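Local coordinates for protein SAM-dependent O-methyltransferase (Leptospira interrogans, PDB 2HNK) that probably transfers a methyl group from S-adenosylmethionine to a hydroxyl of an acceptor molecule, and binds the by-product S-adenosylhomocysteine, at residues G144-D149 against L171-L176; P24-K29 against W105-L110; A179-W184 against I221-S226; Y15-S20 against S45-Q50. All coordinates share one frame; numbering follows the deposited sequence.

Interaction 1 of 4, residues G144-D149 against L171-L176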
loop_
_atom_site.group_PDB
_atom_site.type_symbol
_atom_site.label_atom_id
_atom_site.label_comp_id
_atom_site.label_asym_id
_atom_site.label_seq_id
_atom_site.Cartn_x
_atom_site.Cartn_y
_atom_site.Cartn_z
ATOM N N GLY C 144 4.982 2.289 26.382
ATOM C CA GLY C 144 4.183 1.150 26.833
ATOM C C GLY C 144 3.634 0.342 25.675
ATOM O O GLY C 144 3.703 0.780 24.525
ATOM N N PRO C 145 3.093 -0.853 25.962
ATOM C CA PRO C 145 2.498 -1.667 24.904
ATOM C C PRO C 145 1.281 -0.988 24.287
ATOM O O PRO C 145 0.732 -0.061 24.880
ATOM C CB PRO C 145 2.086 -2.962 25.625
ATOM C CG PRO C 145 2.097 -2.644 27.080
ATOM C CD PRO C 145 3.027 -1.496 27.288
ATOM N N SER C 146 0.891 -1.451 23.099
ATOM C CA SER C 146 -0.245 -0.919 22.335
ATOM C C SER C 146 -0.259 0.598 22.213
ATOM O O SER C 146 -1.297 1.228 22.384
ATOM C CB SER C 146 -1.569 -1.409 22.932
ATOM O OG SER C 146 -1.788 -2.761 22.578
ATOM N N SER C 147 0.888 1.187 21.916
ATOM C CA SER C 147 0.979 2.646 21.859
ATOM C C SER C 147 1.321 3.204 20.467
ATOM O O SER C 147 1.223 4.410 20.242
ATOM C CB SER C 147 2.000 3.139 22.893
ATOM O OG SER C 147 3.270 2.544 22.687
ATOM N N ILE C 148 1.714 2.326 19.541
ATOM C CA ILE C 148 2.239 2.750 18.240
ATOM C C ILE C 148 1.275 2.465 17.084
ATOM O O ILE C 148 0.635 1.412 17.035
ATOM C CB ILE C 148 3.642 2.118 17.968
ATOM C CG1 ILE C 148 4.576 2.326 19.179
ATOM C CG2 ILE C 148 4.265 2.668 16.686
ATOM C CD1 ILE C 148 4.872 3.802 19.546
ATOM N N ASP C 149 1.181 3.410 16.155
ATOM C CA ASP C 149 0.312 3.254 14.988
ATOM C C ASP C 149 0.976 2.476 13.864
ATOM O O ASP C 149 0.347 1.621 13.229
ATOM C CB ASP C 149 -0.106 4.625 14.461
ATOM C CG ASP C 149 -0.920 5.403 15.461
ATOM O OD1 ASP C 149 -1.756 4.790 16.139
ATOM O OD2 ASP C 149 -0.734 6.623 15.555
ATOM N N LEU C 171 2.688 -2.189 18.887
ATOM C CA LEU C 171 1.618 -1.795 17.968
ATOM C C LEU C 171 0.237 -1.901 18.602
ATOM O O LEU C 171 -0.064 -2.887 19.271
ATOM C CB LEU C 171 1.631 -2.645 16.691
ATOM C CG LEU C 171 2.546 -2.325 15.514
ATOM C CD1 LEU C 171 2.344 -3.387 14.433
ATOM C CD2 LEU C 171 2.286 -0.927 14.940
ATOM N N LYS C 172 -0.595 -0.889 18.362
ATOM C CA LYS C 172 -2.020 -0.952 18.680
ATOM C C LYS C 172 -2.698 -1.985 17.781
ATOM O O LYS C 172 -2.233 -2.227 16.660
ATOM C CB LYS C 172 -2.681 0.406 18.440
ATOM C CG LYS C 172 -2.105 1.577 19.235
ATOM C CD LYS C 172 -2.906 2.824 18.907
ATOM C CE LYS C 172 -2.186 4.077 19.311
ATOM N NZ LYS C 172 -2.938 5.226 18.756
ATOM N N PRO C 173 -3.798 -2.605 18.257
ATOM C CA PRO C 173 -4.581 -3.436 17.341
ATOM C C PRO C 173 -4.978 -2.619 16.114
ATOM O O PRO C 173 -5.281 -1.434 16.237
ATOM C CB PRO C 173 -5.810 -3.808 18.181
ATOM C CG PRO C 173 -5.282 -3.812 19.600
ATOM C CD PRO C 173 -4.371 -2.611 19.620
ATOM N N GLY C 174 -4.922 -3.230 14.936
ATOM C CA GLY C 174 -5.159 -2.494 13.697
ATOM C C GLY C 174 -3.948 -1.738 13.166
ATOM O O GLY C 174 -3.982 -1.229 12.046
ATOM N N GLY C 175 -2.878 -1.673 13.963
ATOM C CA GLY C 175 -1.635 -1.017 13.558
ATOM C C GLY C 175 -0.881 -1.738 12.446
ATOM O O GLY C 175 -1.139 -2.912 12.162
ATOM N N LEU C 176 0.068 -1.030 11.833
ATOM C CA LEU C 176 0.769 -1.507 10.650
ATOM C C LEU C 176 2.286 -1.617 10.836
ATOM O O LEU C 176 2.947 -0.678 11.292
ATOM C CB LEU C 176 0.457 -0.593 9.447
ATOM C CG LEU C 176 1.053 -0.910 8.063
ATOM C CD1 LEU C 176 0.575 -2.255 7.519
ATOM C CD2 LEU C 176 0.740 0.204 7.072
HETATM O O HOH W 1 -1.539 7.512 18.065
#
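Ile148 and Leu171 pair as parallel strand residues, with their CA atoms 4.6 Å apart. The backbone N of Lys172 donates to the carbonyl O of Ile148 at 2.9 Å, nearly straight at 173°. The next carbonyl, that of Asp149, accepts from the N of Leu176 at 3.0 Å, four residues further along the other segment. Between these two bonds the segment 171-176 makes a type II beta turn from Lys172 to Gly175, with Gly174 at positive phi.

Lys172 runs along 144-149 from Ser146 toward Asp149. Extended beyond CG, the chain passes the carbonyl oxygens of Ser146 and Ser147. The side chains of Lys172 and Asp149 lie alongside and point the same way. NZ of Lys172 forms a salt bridge with OD1 of Asp149 at 2.9 Å, on the syn side and 19° out of the carboxylate plane. A water accepts from Lys172 NZ and donates to Asp149 OD2, each at 2.8 Å. CD2 of Leu171 lies 3.5 Å from the O of Ile148.

The contact joins the start of strand 148-153 to the short strand 171-172 and, after the turn, to the start of 175-180 in the Rossmann-like sheet, away from the bound S-adenosylhomocysteine. Asp149 ties the start of its strand to Lys172 by charge, to strand 175-180 by its carbonyl O, and to the backbone N atoms of Lys62 and Arg63 by its OD2. The ammonium group and these N-H donors would be expected to favour the ionised carboxylate.

Interaction 2 of 4, residues P24-K29 against W105-L110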
loop_
_atom_site.group_PDB
_atom_site.type_symbol
_atom_site.label_atom_id
_atom_site.label_comp_id
_atom_site.label_asym_id
_atom_site.label_seq_id
_atom_site.Cartn_x
_atom_site.Cartn_y
_atom_site.Cartn_z
ATOM N N PRO C 24 10.969 16.831 -3.570
ATOM C CA PRO C 24 11.628 18.078 -3.168
ATOM C C PRO C 24 13.133 18.023 -3.422
ATOM O O PRO C 24 13.747 16.963 -3.280
ATOM C CB PRO C 24 11.348 18.159 -1.663
ATOM C CG PRO C 24 10.128 17.345 -1.463
ATOM C CD PRO C 24 10.243 16.215 -2.445
ATOM N N ASP C 25 13.703 19.158 -3.814
ATOM C CA ASP C 25 15.123 19.269 -4.134
ATOM C C ASP C 25 16.018 18.837 -2.984
ATOM O O ASP C 25 17.098 18.299 -3.215
ATOM C CB ASP C 25 15.469 20.703 -4.542
ATOM C CG ASP C 25 14.725 21.159 -5.791
ATOM O OD1 ASP C 25 14.181 20.308 -6.527
ATOM O OD2 ASP C 25 14.693 22.383 -6.046
ATOM N N SER C 26 15.569 19.080 -1.756
ATOM C CA SER C 26 16.300 18.652 -0.567
ATOM C C SER C 26 16.376 17.130 -0.460
ATOM O O SER C 26 17.412 16.598 -0.078
ATOM C CB SER C 26 15.679 19.241 0.699
ATOM O OG SER C 26 16.374 18.811 1.853
ATOM N N PHE C 27 15.281 16.439 -0.796
ATOM C CA PHE C 27 15.242 14.967 -0.802
ATOM C C PHE C 27 16.214 14.396 -1.839
ATOM O O PHE C 27 16.954 13.453 -1.556
ATOM C CB PHE C 27 13.832 14.463 -1.118
ATOM C CG PHE C 27 12.839 14.591 0.014
ATOM C CD1 PHE C 27 12.763 15.750 0.795
ATOM C CD2 PHE C 27 11.927 13.564 0.255
ATOM C CE1 PHE C 27 11.822 15.865 1.818
ATOM C CE2 PHE C 27 10.974 13.673 1.274
ATOM C CZ PHE C 27 10.923 14.824 2.057
ATOM N N LEU C 28 16.189 14.967 -3.042
ATOM C CA LEU C 28 17.113 14.594 -4.114
ATOM C C LEU C 28 18.555 14.814 -3.678
ATOM O O LEU C 28 19.417 13.959 -3.896
ATOM C CB LEU C 28 16.823 15.412 -5.380
ATOM C CG LEU C 28 17.797 15.316 -6.558
ATOM C CD1 LEU C 28 17.901 13.895 -7.078
ATOM C CD2 LEU C 28 17.387 16.277 -7.677
ATOM N N LYS C 29 18.792 15.969 -3.057
ATOM C CA LYS C 29 20.083 16.340 -2.475
ATOM C C LYS C 29 20.602 15.230 -1.554
ATOM O O LYS C 29 21.757 14.812 -1.675
ATOM C CB LYS C 29 19.932 17.673 -1.727
ATOM C CG LYS C 29 21.194 18.342 -1.217
ATOM C CD LYS C 29 20.809 19.665 -0.541
ATOM C CE LYS C 29 22.003 20.439 -0.034
ATOM N NZ LYS C 29 22.463 19.950 1.287
ATOM N N TRP C 105 16.449 16.719 8.080
ATOM C CA TRP C 105 15.287 17.064 8.897
ATOM C C TRP C 105 15.206 18.590 9.104
ATOM O O TRP C 105 14.134 19.195 8.953
ATOM C CB TRP C 105 15.340 16.374 10.263
ATOM C CG TRP C 105 15.404 14.873 10.238
ATOM C CD1 TRP C 105 15.010 14.039 9.221
ATOM C CD2 TRP C 105 15.841 14.021 11.307
ATOM N NE1 TRP C 105 15.191 12.729 9.587
ATOM C CE2 TRP C 105 15.697 12.685 10.859
ATOM C CE3 TRP C 105 16.344 14.255 12.595
ATOM C CZ2 TRP C 105 16.050 11.583 11.654
ATOM C CZ3 TRP C 105 16.698 13.161 13.387
ATOM C CH2 TRP C 105 16.543 11.838 12.913
ATOM N N LYS C 106 16.351 19.195 9.444
ATOM C CA LYS C 106 16.438 20.638 9.666
ATOM C C LYS C 106 16.189 21.425 8.388
ATOM O O LYS C 106 15.447 22.408 8.408
ATOM C CB LYS C 106 17.786 21.026 10.280
ATOM C CG LYS C 106 17.824 22.439 10.868
ATOM C CD LYS C 106 19.164 22.739 11.546
ATOM C CE LYS C 106 19.370 21.951 12.853
ATOM N NZ LYS C 106 18.417 22.351 13.936
ATOM N N GLU C 107 16.805 20.990 7.288
ATOM C CA GLU C 107 16.579 21.588 5.960
ATOM C C GLU C 107 15.098 21.641 5.598
ATOM O O GLU C 107 14.643 22.569 4.934
ATOM C CB GLU C 107 17.323 20.810 4.871
ATOM C CG GLU C 107 18.780 21.217 4.681
ATOM C CD GLU C 107 19.386 20.700 3.367
ATOM O OE1 GLU C 107 18.618 20.383 2.428
ATOM O OE2 GLU C 107 20.632 20.621 3.270
ATOM N N ASN C 108 14.351 20.641 6.045
ATOM C CA ASN C 108 12.951 20.517 5.692
ATOM C C ASN C 108 12.005 20.966 6.802
ATOM O O ASN C 108 10.790 20.832 6.670
ATOM C CB ASN C 108 12.662 19.082 5.240
ATOM C CG ASN C 108 13.327 18.752 3.915
ATOM O OD1 ASN C 108 12.830 19.118 2.854
ATOM N ND2 ASN C 108 14.459 18.074 3.972
ATOM N N GLY C 109 12.577 21.498 7.887
ATOM C CA GLY C 109 11.813 22.055 9.004
ATOM C C GLY C 109 10.931 21.048 9.720
ATOM O O GLY C 109 9.843 21.398 10.184
ATOM N N LEU C 110 11.409 19.808 9.823
ATOM C CA LEU C 110 10.607 18.688 10.330
ATOM C C LEU C 110 11.036 18.161 11.703
ATOM O O LEU C 110 10.415 17.234 12.232
ATOM C CB LEU C 110 10.622 17.527 9.318
ATOM C CG LEU C 110 9.967 17.781 7.952
ATOM C CD1 LEU C 110 10.465 16.777 6.918
ATOM C CD2 LEU C 110 8.444 17.759 8.059
#
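The first turn of helix 25-35 faces the C-terminal end of helix 95-107, and the closest CA atoms, those of Ser26 and Glu107, are 7.2 Å apart. Side chains bridge this gap.

The hydroxyl of Ser26 is the central polar group. With chi1 at 179°, OG is turned away from the backbone N and out to the other helix, between Glu107 and Asn108. OG of Ser26 donates to OE1 of Glu107 at 2.8 Å, on the anti side of that oxygen and 29° out of the carboxylate plane. It accepts from ND2 of Asn108 at 2.9 Å, a bent bond of 136°. The same ND2 also donates to the backbone O of Tyr104. The second oxygen of Glu107, OE2, takes NZ of Lys29 at 2.8 Å through its syn lone pair, which makes a salt bridge. The lysine bends at its last torsion and crosses the glutamate at about a right angle. Beside these bonds, OD1 of Asn108 comes to the edge of the Phe27 ring, 3.6 Å from CE1. Ring and amide planes are almost perpendicular, and CG of Pro24 packs over one face of the ring, toward the rim.

Gly109 ends helix 95-107 in a Schellman motif, just after Asn108. The contact lies at the surface, with its charged pair on the outer side. Phe27 and Asn108 both reach Leu76 of helix 73-81, so three helices meet here.

Interaction 3 of 4, residues A179-W184 against I221-S226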
loop_
_atom_site.group_PDB
_atom_site.type_symbol
_atom_site.label_atom_id
_atom_site.label_comp_id
_atom_site.label_asym_id
_atom_site.label_seq_id
_atom_site.Cartn_x
_atom_site.Cartn_y
_atom_site.Cartn_z
ATOM N N ALA C 179 7.694 -3.679 6.564
ATOM C CA ALA C 179 9.001 -4.318 6.631
ATOM C C ALA C 179 9.755 -4.231 5.312
ATOM O O ALA C 179 9.255 -4.647 4.264
ATOM C CB ALA C 179 8.869 -5.775 7.101
ATOM N N ASP C 180 10.961 -3.689 5.378
ATOM C CA ASP C 180 11.816 -3.503 4.210
ATOM C C ASP C 180 12.739 -4.707 3.941
ATOM O O ASP C 180 13.065 -5.460 4.860
ATOM C CB ASP C 180 12.656 -2.229 4.387
ATOM C CG ASP C 180 13.082 -1.619 3.059
ATOM O OD1 ASP C 180 12.225 -1.549 2.144
ATOM O OD2 ASP C 180 14.270 -1.217 2.929
ATOM N N ASN C 181 13.157 -4.869 2.677
ATOM C CA ASN C 181 14.166 -5.872 2.272
ATOM C C ASN C 181 13.741 -7.335 2.408
ATOM O O ASN C 181 14.591 -8.225 2.495
ATOM C CB ASN C 181 15.497 -5.664 3.022
ATOM C CG ASN C 181 16.177 -4.354 2.673
ATOM O OD1 ASN C 181 16.223 -3.429 3.486
ATOM N ND2 ASN C 181 16.708 -4.268 1.467
ATOM N N VAL C 182 12.436 -7.581 2.391
ATOM C CA VAL C 182 11.895 -8.917 2.653
ATOM C C VAL C 182 12.208 -9.939 1.553
ATOM O O VAL C 182 12.018 -11.139 1.743
ATOM C CB VAL C 182 10.365 -8.891 2.992
ATOM C CG1 VAL C 182 10.114 -8.204 4.347
ATOM C CG2 VAL C 182 9.539 -8.237 1.880
ATOM N N LEU C 183 12.705 -9.468 0.414
ATOM C CA LEU C 183 13.108 -10.372 -0.669
ATOM C C LEU C 183 14.631 -10.536 -0.760
ATOM O O LEU C 183 15.115 -11.460 -1.403
ATOM C CB LEU C 183 12.495 -9.944 -2.006
ATOM C CG LEU C 183 10.962 -10.074 -2.076
ATOM C CD1 LEU C 183 10.425 -9.558 -3.392
ATOM C CD2 LEU C 183 10.503 -11.514 -1.833
ATOM N N TRP C 184 15.362 -9.636 -0.100
ATOM C CA TRP C 184 16.824 -9.700 0.008
ATOM C C TRP C 184 17.493 -10.075 -1.319
ATOM O O TRP C 184 18.155 -11.114 -1.437
ATOM C CB TRP C 184 17.219 -10.647 1.143
ATOM C CG TRP C 184 18.506 -10.328 1.858
ATOM C CD1 TRP C 184 19.425 -11.236 2.307
ATOM C CD2 TRP C 184 19.013 -9.034 2.228
ATOM N NE1 TRP C 184 20.467 -10.597 2.919
ATOM C CE2 TRP C 184 20.244 -9.246 2.891
ATOM C CE3 TRP C 184 18.551 -7.718 2.065
ATOM C CZ2 TRP C 184 21.025 -8.189 3.389
ATOM C CZ3 TRP C 184 19.324 -6.668 2.559
ATOM C CH2 TRP C 184 20.547 -6.912 3.217
ATOM N N ILE C 221 7.806 -4.191 -4.467
ATOM C CA ILE C 221 8.379 -2.880 -4.714
ATOM C C ILE C 221 9.762 -2.830 -4.051
ATOM O O ILE C 221 9.964 -3.415 -2.976
ATOM C CB ILE C 221 7.432 -1.721 -4.249
ATOM C CG1 ILE C 221 7.965 -0.356 -4.713
ATOM C CG2 ILE C 221 7.203 -1.757 -2.736
ATOM C CD1 ILE C 221 7.084 0.827 -4.327
ATOM N N ALA C 222 10.703 -2.155 -4.703
ATOM C CA ALA C 222 12.093 -2.082 -4.241
ATOM C C ALA C 222 12.672 -3.490 -4.033
ATOM O O ALA C 222 12.695 -4.283 -4.970
ATOM C CB ALA C 222 12.209 -1.223 -2.989
ATOM N N ASP C 223 13.116 -3.799 -2.816
ATOM C CA ASP C 223 13.685 -5.112 -2.495
ATOM C C ASP C 223 12.679 -5.990 -1.734
ATOM O O ASP C 223 13.062 -6.840 -0.913
ATOM C CB ASP C 223 14.973 -4.922 -1.684
ATOM C CG ASP C 223 15.784 -6.205 -1.543
ATOM O OD1 ASP C 223 15.850 -7.000 -2.507
ATOM O OD2 ASP C 223 16.349 -6.410 -0.456
ATOM N N GLY C 224 11.391 -5.780 -2.018
ATOM C CA GLY C 224 10.299 -6.425 -1.297
ATOM C C GLY C 224 9.890 -5.576 -0.111
ATOM O O GLY C 224 10.731 -5.149 0.680
ATOM N N VAL C 225 8.594 -5.298 -0.005
ATOM C CA VAL C 225 8.059 -4.573 1.149
ATOM C C VAL C 225 6.813 -5.299 1.656
ATOM O O VAL C 225 5.829 -5.446 0.919
ATOM C CB VAL C 225 7.726 -3.091 0.822
ATOM C CG1 VAL C 225 7.207 -2.387 2.059
ATOM C CG2 VAL C 225 8.952 -2.341 0.280
ATOM N N SER C 226 6.870 -5.766 2.903
ATOM C CA SER C 226 5.743 -6.448 3.515
ATOM C C SER C 226 4.891 -5.493 4.295
ATOM O O SER C 226 5.391 -4.729 5.121
ATOM C CB SER C 226 6.195 -7.585 4.431
ATOM O OG SER C 226 6.474 -8.736 3.669
HETATM O O HOH W 2 12.573 -3.212 0.065
#
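The carbonyl O of Gly224 receives a water at 2.7 Å and, more weakly, the N of Val182 at 3.4 Å. The same water donates to OD1 of Asp180 and accepts from the N of Asp223. It thereby links both segments. Next to it, the O of Asp223 accepts from the N of Leu183 at 3.0 Å.

The side chain of Asp223 turns to Asn181. ND2 of Asn181 donates to OD2 of Asp223 at 2.9 Å, almost straight at 173°. The bond uses the anti lone pair and lies close to the amide plane, although amide and carboxylate planes are 65° apart. OD1 of Asp223 accepts from the N of Asp185, and OD1 of Asn181 from NZ of Lys157.

Strand 225-230 alone runs against the other six strands, in the order 3-2-1-4-5-7-6 of the Rossmann-like methyltransferase sheet. Ala179 and Ser226 form a hydrogen-bonded antiparallel pair. Type I and type II' turns follow and precede the paired strands. Gly224 packs closely against Val182, whose CG2 lies 3.3 Å from the C of Gly224. CD1 of Leu183 packs on the CA of the same glycine. Asp180 lies about 6 Å from bound S-adenosylhomocysteine, measured from its side chain.

Interaction 4 of 4, residues Y15-S20 against S45-Q50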
loop_
_atom_site.group_PDB
_atom_site.type_symbol
_atom_site.label_atom_id
_atom_site.label_comp_id
_atom_site.label_asym_id
_atom_site.label_seq_id
_atom_site.Cartn_x
_atom_site.Cartn_y
_atom_site.Cartn_z
ATOM N N TYR C 15 9.272 5.990 -16.746
ATOM C CA TYR C 15 7.868 6.365 -16.866
ATOM C C TYR C 15 7.200 6.452 -15.478
ATOM O O TYR C 15 6.540 7.446 -15.168
ATOM C CB TYR C 15 7.103 5.393 -17.783
ATOM C CG TYR C 15 5.630 5.713 -17.859
ATOM C CD1 TYR C 15 5.126 6.516 -18.888
ATOM C CD2 TYR C 15 4.741 5.251 -16.882
ATOM C CE1 TYR C 15 3.788 6.829 -18.953
ATOM C CE2 TYR C 15 3.403 5.561 -16.936
ATOM C CZ TYR C 15 2.927 6.351 -17.976
ATOM O OH TYR C 15 1.595 6.667 -18.047
ATOM N N ILE C 16 7.387 5.413 -14.661
ATOM C CA ILE C 16 6.853 5.374 -13.287
ATOM C C ILE C 16 7.291 6.605 -12.482
ATOM O O ILE C 16 6.457 7.321 -11.927
ATOM C CB ILE C 16 7.238 4.066 -12.537
ATOM C CG1 ILE C 16 6.566 2.852 -13.191
ATOM C CG2 ILE C 16 6.835 4.152 -11.081
ATOM C CD1 ILE C 16 7.138 1.502 -12.773
ATOM N N PHE C 17 8.603 6.841 -12.448
ATOM C CA PHE C 17 9.192 8.019 -11.822
ATOM C C PHE C 17 8.510 9.309 -12.295
ATOM O O PHE C 17 8.031 10.091 -11.483
ATOM C CB PHE C 17 10.701 8.061 -12.110
ATOM C CG PHE C 17 11.421 9.197 -11.438
ATOM C CD1 PHE C 17 11.751 9.133 -10.089
ATOM C CD2 PHE C 17 11.785 10.327 -12.158
ATOM C CE1 PHE C 17 12.421 10.181 -9.460
ATOM C CE2 PHE C 17 12.459 11.389 -11.539
ATOM C CZ PHE C 17 12.770 11.316 -10.185
ATOM N N ARG C 18 8.454 9.510 -13.607
ATOM C CA ARG C 18 7.921 10.740 -14.187
ATOM C C ARG C 18 6.423 10.935 -13.959
ATOM O O ARG C 18 5.915 12.038 -14.107
ATOM C CB ARG C 18 8.235 10.802 -15.677
ATOM C CG ARG C 18 9.677 11.135 -15.984
ATOM C CD ARG C 18 9.878 11.307 -17.483
ATOM N NE ARG C 18 11.298 11.296 -17.839
ATOM C CZ ARG C 18 11.794 10.759 -18.953
ATOM N NH1 ARG C 18 10.992 10.163 -19.835
ATOM N NH2 ARG C 18 13.103 10.797 -19.173
ATOM N N ASN C 19 5.733 9.861 -13.589
ATOM C CA ASN C 19 4.292 9.885 -13.383
ATOM C C ASN C 19 3.828 9.630 -11.956
ATOM O O ASN C 19 2.637 9.435 -11.730
ATOM C CB ASN C 19 3.621 8.884 -14.319
ATOM C CG ASN C 19 3.575 9.374 -15.733
ATOM O OD1 ASN C 19 2.639 10.066 -16.128
ATOM N ND2 ASN C 19 4.595 9.035 -16.507
ATOM N N SER C 20 4.748 9.630 -10.995
ATOM C CA SER C 20 4.361 9.389 -9.601
ATOM C C SER C 20 5.212 10.141 -8.591
ATOM O O SER C 20 4.760 10.418 -7.480
ATOM C CB SER C 20 4.371 7.893 -9.278
ATOM O OG SER C 20 5.687 7.369 -9.350
ATOM N N SER C 45 14.428 3.825 -2.658
ATOM C CA SER C 45 14.105 4.617 -3.842
ATOM C C SER C 45 13.111 5.730 -3.472
ATOM O O SER C 45 12.412 5.623 -2.455
ATOM C CB SER C 45 13.493 3.710 -4.911
ATOM O OG SER C 45 12.484 2.880 -4.355
ATOM N N PRO C 46 13.061 6.811 -4.273
ATOM C CA PRO C 46 12.024 7.828 -4.075
ATOM C C PRO C 46 10.593 7.306 -4.307
ATOM O O PRO C 46 9.658 7.799 -3.687
ATOM C CB PRO C 46 12.392 8.920 -5.087
ATOM C CG PRO C 46 13.290 8.274 -6.056
ATOM C CD PRO C 46 13.990 7.172 -5.357
ATOM N N GLU C 47 10.450 6.323 -5.191
ATOM C CA GLU C 47 9.205 5.585 -5.379
ATOM C C GLU C 47 8.774 4.903 -4.082
ATOM O O GLU C 47 7.627 5.023 -3.663
ATOM C CB GLU C 47 9.354 4.531 -6.485
ATOM C CG GLU C 47 9.504 5.066 -7.917
ATOM C CD GLU C 47 10.929 5.473 -8.278
ATOM O OE1 GLU C 47 11.129 5.941 -9.423
ATOM O OE2 GLU C 47 11.845 5.335 -7.430
ATOM N N GLU C 48 9.691 4.172 -3.453
ATOM C CA GLU C 48 9.375 3.556 -2.174
ATOM C C GLU C 48 9.033 4.618 -1.127
ATOM O O GLU C 48 8.096 4.441 -0.355
ATOM C CB GLU C 48 10.490 2.644 -1.675
ATOM C CG GLU C 48 10.199 2.129 -0.274
ATOM C CD GLU C 48 11.159 1.083 0.224
ATOM O OE1 GLU C 48 10.858 0.509 1.277
ATOM O OE2 GLU C 48 12.193 0.822 -0.421
ATOM N N GLY C 49 9.788 5.714 -1.126
ATOM C CA GLY C 49 9.485 6.877 -0.297
ATOM C C GLY C 49 8.035 7.324 -0.400
ATOM O O GLY C 49 7.353 7.481 0.618
ATOM N N GLN C 50 7.565 7.486 -1.636
ATOM C CA GLN C 50 6.188 7.896 -1.922
ATOM C C GLN C 50 5.156 6.875 -1.460
ATOM O O GLN C 50 4.051 7.238 -1.019
ATOM C CB GLN C 50 6.004 8.193 -3.416
ATOM C CG GLN C 50 6.171 9.644 -3.781
ATOM C CD GLN C 50 5.169 10.530 -3.081
ATOM O OE1 GLN C 50 5.523 11.251 -2.150
ATOM N NE2 GLN C 50 3.905 10.468 -3.505
#
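Phe17 and Glu47 cross at about a right angle, with the carboxylate of Glu47 at the edge of the phenyl ring. OE1 of Glu47 lies in the ring plane, 3.3 Å from CD1 of Phe17. Ring and carboxylate planes are 51° apart. CG of Phe17 is anti to its backbone N (chi1 -177°), which carries the ring across to helix 46-59. Glu47 bends at chi2 (83°), which folds its carboxylate back toward Phe17.

Pro46 also meets the ring at its rim, with its CG 4.0 Å from CE1 of Phe17. No hydrogen bond joins the two segments. They are the end of helix 10-18 and the start of helix 46-59, at the subunit interface. Ser45 is the N-cap of helix 46-59, its OG accepting from the N of Glu48.

CG2 of Ile16 approaches CG of Glu47 at 4.2 Å. Just past the helix, OG of Ser20 donates to the O of Ile16 at 2.7 Å from above the carbonyl plane, and the N of Asn19 reaches the same O from the opposite face. The O of Ser20 lies 4.0 Å from CG of Gln50, whose NE2 donates to the O of Val216 of the second subunit.

Interactions 1 and 3 both use strand 175-180. The first joins its start to parallel strand 148-153, the second its end to antiparallel 225-230. Both combine strand backbone bonds with a polar side-chain pair, a salt bridge in interaction 1 and an amide-carboxylate bond in interaction 3. Interaction 3 is buried, interaction 1 only partly. Interactions 2 and 4 join helices mainly through side chains. Interaction 2 is a surface contact of charge and hydrogen bonds, while interaction 4 is buried, with none between its segments. Interactions 3 and 4 touch through Glu48, which packs on Ala222 and Val225; its OE1 lies close to OD1 of Asp180, a like-charged pair. Both meet the second subunit; interaction 2 touches no other chain.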